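Acyl-[acyl-carrier-protein]--UDP-N-acetylglucosamine O-acyltransferase (Helicobacter pylori, PDB 1J2Z) transfers a (3R)-hydroxyacyl chain from acyl carrier protein to UDP-N-acetylglucosamine, the first step in making lipid A, and works as a homotrimer. Local coordinates at residues Ala8-Lys13 with Cys26-Gly31; Val20-Phe25 with Val38-Asn43. One frame throughout, in Å; residues are numbered along the deposited sequence.

Both interactions join successive coils at the N-terminal end of the left-handed beta-helix, each on a different sheet. Interaction 1 pairs strands 9-10 and 27-28; interaction 2 pairs strands 21-22 and 39-40. Their segments alternate along the chain, and strand 27-28 directly follows strand 21-22. They meet in the apolar interior, where I22 CD1 lies 3.6 Å from I10 CD1 and, on the next coil, 3.6 Å from I28 CD1. Interaction 1 is the more open of the two, with K13 and D30 exposed at its turn. Interaction 2 is more buried. A charged pair marks its partly exposed face, and its turn of F25 and N43 lies between subunits.

Interaction 1 (Ala8-Lys13 with Cys26-Gly31); sequences AIISPK and CVIGDG
I10 and I28 share one conformation: CG1 lies anti to the carbonyl carbon (chi1 -53° and -58°), and chi2 is extended. Paired on one face of the sheet with these torsions, the two side chains run side by side, with I10 CG1 4.0 Å from I28 CD1. S11 turns its OG anti to the backbone N (chi1 166°). There OG accepts a hydrogen bond from K13 N at 3.0 Å, which makes an ST turn. The same oxygen sits against D30 CB.

The strands are parallel, I9 beside V27 and I10 beside I28. At the turn the pairing shifts by one, and K13 faces D30. C26 O accepts from I9 N at 2.8 Å, I9 O accepts from I28 N at 2.8 Å, and I28 O accepts from S11 N at 3.0 Å. All three bonds are nearly straight. Past the strands, K13 CB packs on D30 CB at 3.7 Å. The charged ends stay apart, K13 NZ being 4.8 Å from D30 OD2, while D30 OD1 is hydrogen-bonded to a tartrate, probably from the crystallisation liquor.

Strands 9-10 and 27-28 are successive rungs of one sheet of the left-handed beta-helix. V27 and G29 continue the backbone ladder to L46 on strand 45-46. Inside the coil, I10 and I28 pack on I22 of strand 21-22, and I28 also touches L40 of strand 39-40.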
loop_
_atom_site.group_PDB
_atom_site.type_symbol
_atom_site.label_atom_id
_atom_site.label_comp_id
_atom_site.label_asym_id
_atom_site.label_seq_id
_atom_site.Cartn_x
_atom_site.Cartn_y
_atom_site.Cartn_z
ATOM N N ALA A 8 -3.125 22.182 -18.480
ATOM C CA ALA A 8 -4.223 21.358 -17.979
ATOM C C ALA A 8 -5.260 21.109 -19.074
ATOM O O ALA A 8 -5.522 21.987 -19.895
ATOM C CB ALA A 8 -4.884 22.040 -16.777
ATOM N N ILE A 9 -5.829 19.904 -19.091
ATOM C CA ILE A 9 -6.855 19.549 -20.069
ATOM C C ILE A 9 -8.189 19.605 -19.337
ATOM O O ILE A 9 -8.450 18.810 -18.432
ATOM C CB ILE A 9 -6.656 18.126 -20.630
ATOM C CG1 ILE A 9 -5.299 18.022 -21.333
ATOM C CG2 ILE A 9 -7.785 17.797 -21.622
ATOM C CD1 ILE A 9 -5.132 18.977 -22.518
ATOM N N ILE A 10 -9.031 20.547 -19.741
ATOM C CA ILE A 10 -10.319 20.757 -19.094
ATOM C C ILE A 10 -11.471 20.738 -20.092
ATOM O O ILE A 10 -11.540 21.575 -20.987
ATOM C CB ILE A 10 -10.318 22.118 -18.367
ATOM C CG1 ILE A 10 -9.107 22.199 -17.431
ATOM C CG2 ILE A 10 -11.622 22.306 -17.593
ATOM C CD1 ILE A 10 -8.901 23.573 -16.834
ATOM N N SER A 11 -12.372 19.778 -19.934
ATOM C CA SER A 11 -13.523 19.669 -20.821
ATOM C C SER A 11 -14.342 20.948 -20.798
ATOM O O SER A 11 -14.566 21.536 -19.742
ATOM C CB SER A 11 -14.424 18.516 -20.396
ATOM O OG SER A 11 -15.676 18.609 -21.052
ATOM N N PRO A 12 -14.792 21.407 -21.970
ATOM C CA PRO A 12 -15.591 22.633 -21.975
ATOM C C PRO A 12 -16.925 22.431 -21.250
ATOM O O PRO A 12 -17.582 23.392 -20.874
ATOM C CB PRO A 12 -15.753 22.936 -23.468
ATOM C CG PRO A 12 -15.636 21.571 -24.117
ATOM C CD PRO A 12 -14.497 20.956 -23.340
ATOM N N LYS A 13 -17.309 21.176 -21.036
ATOM C CA LYS A 13 -18.568 20.878 -20.353
ATOM C C LYS A 13 -18.444 20.858 -18.834
ATOM O O LYS A 13 -19.451 20.835 -18.124
ATOM C CB LYS A 13 -19.127 19.545 -20.842
ATOM C CG LYS A 13 -19.362 19.520 -22.348
ATOM C CD LYS A 13 -19.925 18.190 -22.805
ATOM C CE LYS A 13 -20.086 18.158 -24.316
ATOM N NZ LYS A 13 -20.751 16.898 -24.755
ATOM N N CYS A 26 -3.394 18.809 -15.231
ATOM C CA CYS A 26 -4.569 18.176 -14.639
ATOM C C CYS A 26 -5.456 17.707 -15.786
ATOM O O CYS A 26 -5.423 18.285 -16.871
ATOM C CB CYS A 26 -5.352 19.155 -13.760
ATOM S SG CYS A 26 -4.670 19.411 -12.100
ATOM N N VAL A 27 -6.226 16.647 -15.556
ATOM C CA VAL A 27 -7.145 16.128 -16.569
ATOM C C VAL A 27 -8.533 16.167 -15.944
ATOM O O VAL A 27 -8.804 15.469 -14.964
ATOM C CB VAL A 27 -6.799 14.682 -16.974
ATOM C CG1 VAL A 27 -7.796 14.180 -18.026
ATOM C CG2 VAL A 27 -5.385 14.632 -17.535
ATOM N N ILE A 28 -9.399 17.003 -16.513
ATOM C CA ILE A 28 -10.749 17.196 -16.002
ATOM C C ILE A 28 -11.823 16.845 -17.031
ATOM O O ILE A 28 -11.949 17.510 -18.060
ATOM C CB ILE A 28 -10.900 18.660 -15.530
ATOM C CG1 ILE A 28 -9.838 18.939 -14.461
ATOM C CG2 ILE A 28 -12.311 18.923 -15.007
ATOM C CD1 ILE A 28 -9.819 20.361 -13.952
ATOM N N GLY A 29 -12.588 15.795 -16.727
ATOM C CA GLY A 29 -13.640 15.308 -17.609
ATOM C C GLY A 29 -14.874 16.185 -17.753
ATOM O O GLY A 29 -15.045 17.172 -17.031
ATOM N N ASP A 30 -15.758 15.804 -18.670
ATOM C CA ASP A 30 -16.943 16.597 -18.937
ATOM C C ASP A 30 -18.083 16.554 -17.924
ATOM O O ASP A 30 -19.080 17.235 -18.112
ATOM C CB ASP A 30 -17.486 16.294 -20.342
ATOM C CG ASP A 30 -17.921 14.854 -20.517
ATOM O OD1 ASP A 30 -18.233 14.188 -19.510
ATOM O OD2 ASP A 30 -17.969 14.397 -21.680
ATOM N N GLY A 31 -17.942 15.778 -16.855
ATOM C CA GLY A 31 -18.994 15.725 -15.854
ATOM C C GLY A 31 -18.540 16.280 -14.510
ATOM O O GLY A 31 -19.230 16.136 -13.505
HETATM O O HOH W 1 -21.245 18.341 -17.555
#

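Interaction 2 (Val20-Phe25 with Val38-Asn43); sequences VEIGEF and VKLHNN
E21 and K39 meet on one face of the pair, and I22 and L40 on the other. These are neighbouring coils of the left-handed beta-helix, joined as parallel strands. E21 N donates to V38 O at 2.8 Å, and L40 N to E21 O at 2.7 Å. The bond from G23 N to L40 O is less regular: its angle at hydrogen is 133°, and the donor lies above the carbonyl plane. Beyond the strands, N43 N donates to E24 O and ties the turns together.

The E21 and K39 side chains cross at an angle, and E21 OE1 lies alongside the end of the K39 chain, 4.0 Å from K39 CE. E21 OE1 and K39 NZ are 4.4 Å apart, too far for a salt bridge. A water spans them, giving a hydrogen to E21 OE1 and accepting one from K39 NZ. On the interior face, I22 and L40 lie alongside each other, I22 CG1 being 4.2 Å from L40 CD1. L34 of strand 33-34 and I58 of strand 57-58 also pack on L40.

At the turn, F25 and N43 point the same way. N43 CG is anti to its carbonyl carbon (chi1 -67°), which brings N43 OD1 to 3.3 Å from F25 CB. The N43 amide lies beside the ring, its plane 34° from the ring plane, with ND2 at the ring edge. The N42 carboxamide fixes this amide, and T45 of the third subunit bonds to the same N42 OD1. F25 also meets F25 of both other subunits edge-to-face, so the turn belongs to the trimer interface. T7 OG1 of the same chain is hydrogen-bonded to E24 OE2 and to F25 N. N43 ND2 donates to a lone pair of N42 OD1 at 2.7 Å, in the N42 carbonyl plane.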
loop_
_atom_site.group_PDB
_atom_site.type_symbol
_atom_site.label_atom_id
_atom_site.label_comp_id
_atom_site.label_asym_id
_atom_site.label_seq_id
_atom_site.Cartn_x
_atom_site.Cartn_y
_atom_site.Cartn_z
ATOM N N VAL A 20 -10.905 29.070 -8.490
ATOM C CA VAL A 20 -10.342 27.724 -8.586
ATOM C C VAL A 20 -8.919 27.696 -9.148
ATOM O O VAL A 20 -8.623 28.338 -10.147
ATOM C CB VAL A 20 -11.226 26.806 -9.462
ATOM C CG1 VAL A 20 -10.571 25.433 -9.618
ATOM C CG2 VAL A 20 -12.603 26.662 -8.830
ATOM N N GLU A 21 -8.045 26.944 -8.490
ATOM C CA GLU A 21 -6.663 26.807 -8.929
ATOM C C GLU A 21 -6.467 25.404 -9.491
ATOM O O GLU A 21 -6.837 24.415 -8.855
ATOM C CB GLU A 21 -5.705 27.025 -7.760
ATOM C CG GLU A 21 -5.759 28.417 -7.165
ATOM C CD GLU A 21 -4.821 28.566 -5.983
ATOM O OE1 GLU A 21 -3.607 28.332 -6.160
ATOM O OE2 GLU A 21 -5.299 28.909 -4.882
ATOM N N ILE A 22 -5.880 25.322 -10.679
ATOM C CA ILE A 22 -5.649 24.037 -11.325
ATOM C C ILE A 22 -4.186 23.965 -11.753
ATOM O O ILE A 22 -3.723 24.779 -12.550
ATOM C CB ILE A 22 -6.585 23.871 -12.547
ATOM C CG1 ILE A 22 -8.044 23.897 -12.078
ATOM C CG2 ILE A 22 -6.285 22.571 -13.275
ATOM C CD1 ILE A 22 -9.067 23.794 -13.198
ATOM N N GLY A 23 -3.464 22.990 -11.206
ATOM C CA GLY A 23 -2.053 22.845 -11.519
ATOM C C GLY A 23 -1.762 22.295 -12.898
ATOM O O GLY A 23 -2.677 21.985 -13.657
ATOM N N GLU A 24 -0.476 22.162 -13.213
ATOM C CA GLU A 24 -0.034 21.656 -14.511
ATOM C C GLU A 24 -0.521 20.238 -14.810
ATOM O O GLU A 24 -0.561 19.381 -13.931
ATOM C CB GLU A 24 1.500 21.653 -14.584
ATOM C CG GLU A 24 2.162 22.956 -14.184
ATOM C CD GLU A 24 2.107 24.002 -15.271
ATOM O OE1 GLU A 24 2.539 25.140 -15.007
ATOM O OE2 GLU A 24 1.640 23.688 -16.390
ATOM N N PHE A 25 -0.879 20.007 -16.067
ATOM C CA PHE A 25 -1.312 18.696 -16.539
ATOM C C PHE A 25 -2.524 18.041 -15.877
ATOM O O PHE A 25 -2.668 16.824 -15.942
ATOM C CB PHE A 25 -0.125 17.720 -16.479
ATOM C CG PHE A 25 1.121 18.240 -17.153
ATOM C CD1 PHE A 25 2.318 18.335 -16.449
ATOM C CD2 PHE A 25 1.088 18.663 -18.480
ATOM C CE1 PHE A 25 3.472 18.846 -17.052
ATOM C CE2 PHE A 25 2.233 19.177 -19.099
ATOM C CZ PHE A 25 3.429 19.269 -18.382
ATOM N N VAL A 38 -11.514 25.789 -4.844
ATOM C CA VAL A 38 -10.887 24.476 -4.972
ATOM C C VAL A 38 -9.468 24.614 -5.506
ATOM O O VAL A 38 -9.216 25.399 -6.420
ATOM C CB VAL A 38 -11.672 23.552 -5.932
ATOM C CG1 VAL A 38 -10.781 22.386 -6.394
ATOM C CG2 VAL A 38 -12.915 23.016 -5.235
ATOM N N LYS A 39 -8.542 23.851 -4.930
ATOM C CA LYS A 39 -7.160 23.883 -5.385
ATOM C C LYS A 39 -6.666 22.503 -5.806
ATOM O O LYS A 39 -6.574 21.584 -4.993
ATOM C CB LYS A 39 -6.224 24.439 -4.304
ATOM C CG LYS A 39 -4.763 24.437 -4.748
ATOM C CD LYS A 39 -3.822 25.062 -3.719
ATOM C CE LYS A 39 -2.386 25.051 -4.231
ATOM N NZ LYS A 39 -1.463 25.796 -3.334
ATOM N N LEU A 40 -6.349 22.370 -7.087
ATOM C CA LEU A 40 -5.843 21.120 -7.616
ATOM C C LEU A 40 -4.373 21.321 -7.905
ATOM O O LEU A 40 -4.004 22.251 -8.620
ATOM C CB LEU A 40 -6.546 20.752 -8.924
ATOM C CG LEU A 40 -8.066 20.605 -8.932
ATOM C CD1 LEU A 40 -8.505 20.147 -10.315
ATOM C CD2 LEU A 40 -8.499 19.607 -7.874
ATOM N N HIS A 41 -3.526 20.464 -7.350
ATOM C CA HIS A 41 -2.105 20.576 -7.632
ATOM C C HIS A 41 -1.903 20.028 -9.032
ATOM O O HIS A 41 -2.872 19.746 -9.735
ATOM C CB HIS A 41 -1.296 19.777 -6.614
ATOM C CG HIS A 41 -1.344 20.357 -5.235
ATOM N ND1 HIS A 41 -0.210 20.685 -4.524
ATOM C CD2 HIS A 41 -2.391 20.694 -4.447
ATOM C CE1 HIS A 41 -0.557 21.201 -3.358
ATOM N NE2 HIS A 41 -1.877 21.217 -3.287
ATOM N N ASN A 42 -0.657 19.886 -9.454
ATOM C CA ASN A 42 -0.399 19.356 -10.783
ATOM C C ASN A 42 -0.838 17.897 -10.881
ATOM O O ASN A 42 -0.870 17.178 -9.885
ATOM C CB ASN A 42 1.096 19.443 -11.100
ATOM C CG ASN A 42 1.931 18.518 -10.225
ATOM O OD1 ASN A 42 2.263 17.392 -10.618
ATOM N ND2 ASN A 42 2.259 18.981 -9.028
ATOM N N ASN A 43 -1.199 17.482 -12.089
ATOM C CA ASN A 43 -1.559 16.095 -12.359
ATOM C C ASN A 43 -2.684 15.437 -11.563
ATOM O O ASN A 43 -2.555 14.284 -11.141
ATOM C CB ASN A 43 -0.300 15.233 -12.244
ATOM C CG ASN A 43 0.710 15.532 -13.336
ATOM O OD1 ASN A 43 0.534 15.129 -14.487
ATOM N ND2 ASN A 43 1.765 16.250 -12.986
HETATM O O HOH W 2 -2.112 28.409 -3.951
HETATM O O HOH W 3 -2.477 14.175 -14.924
#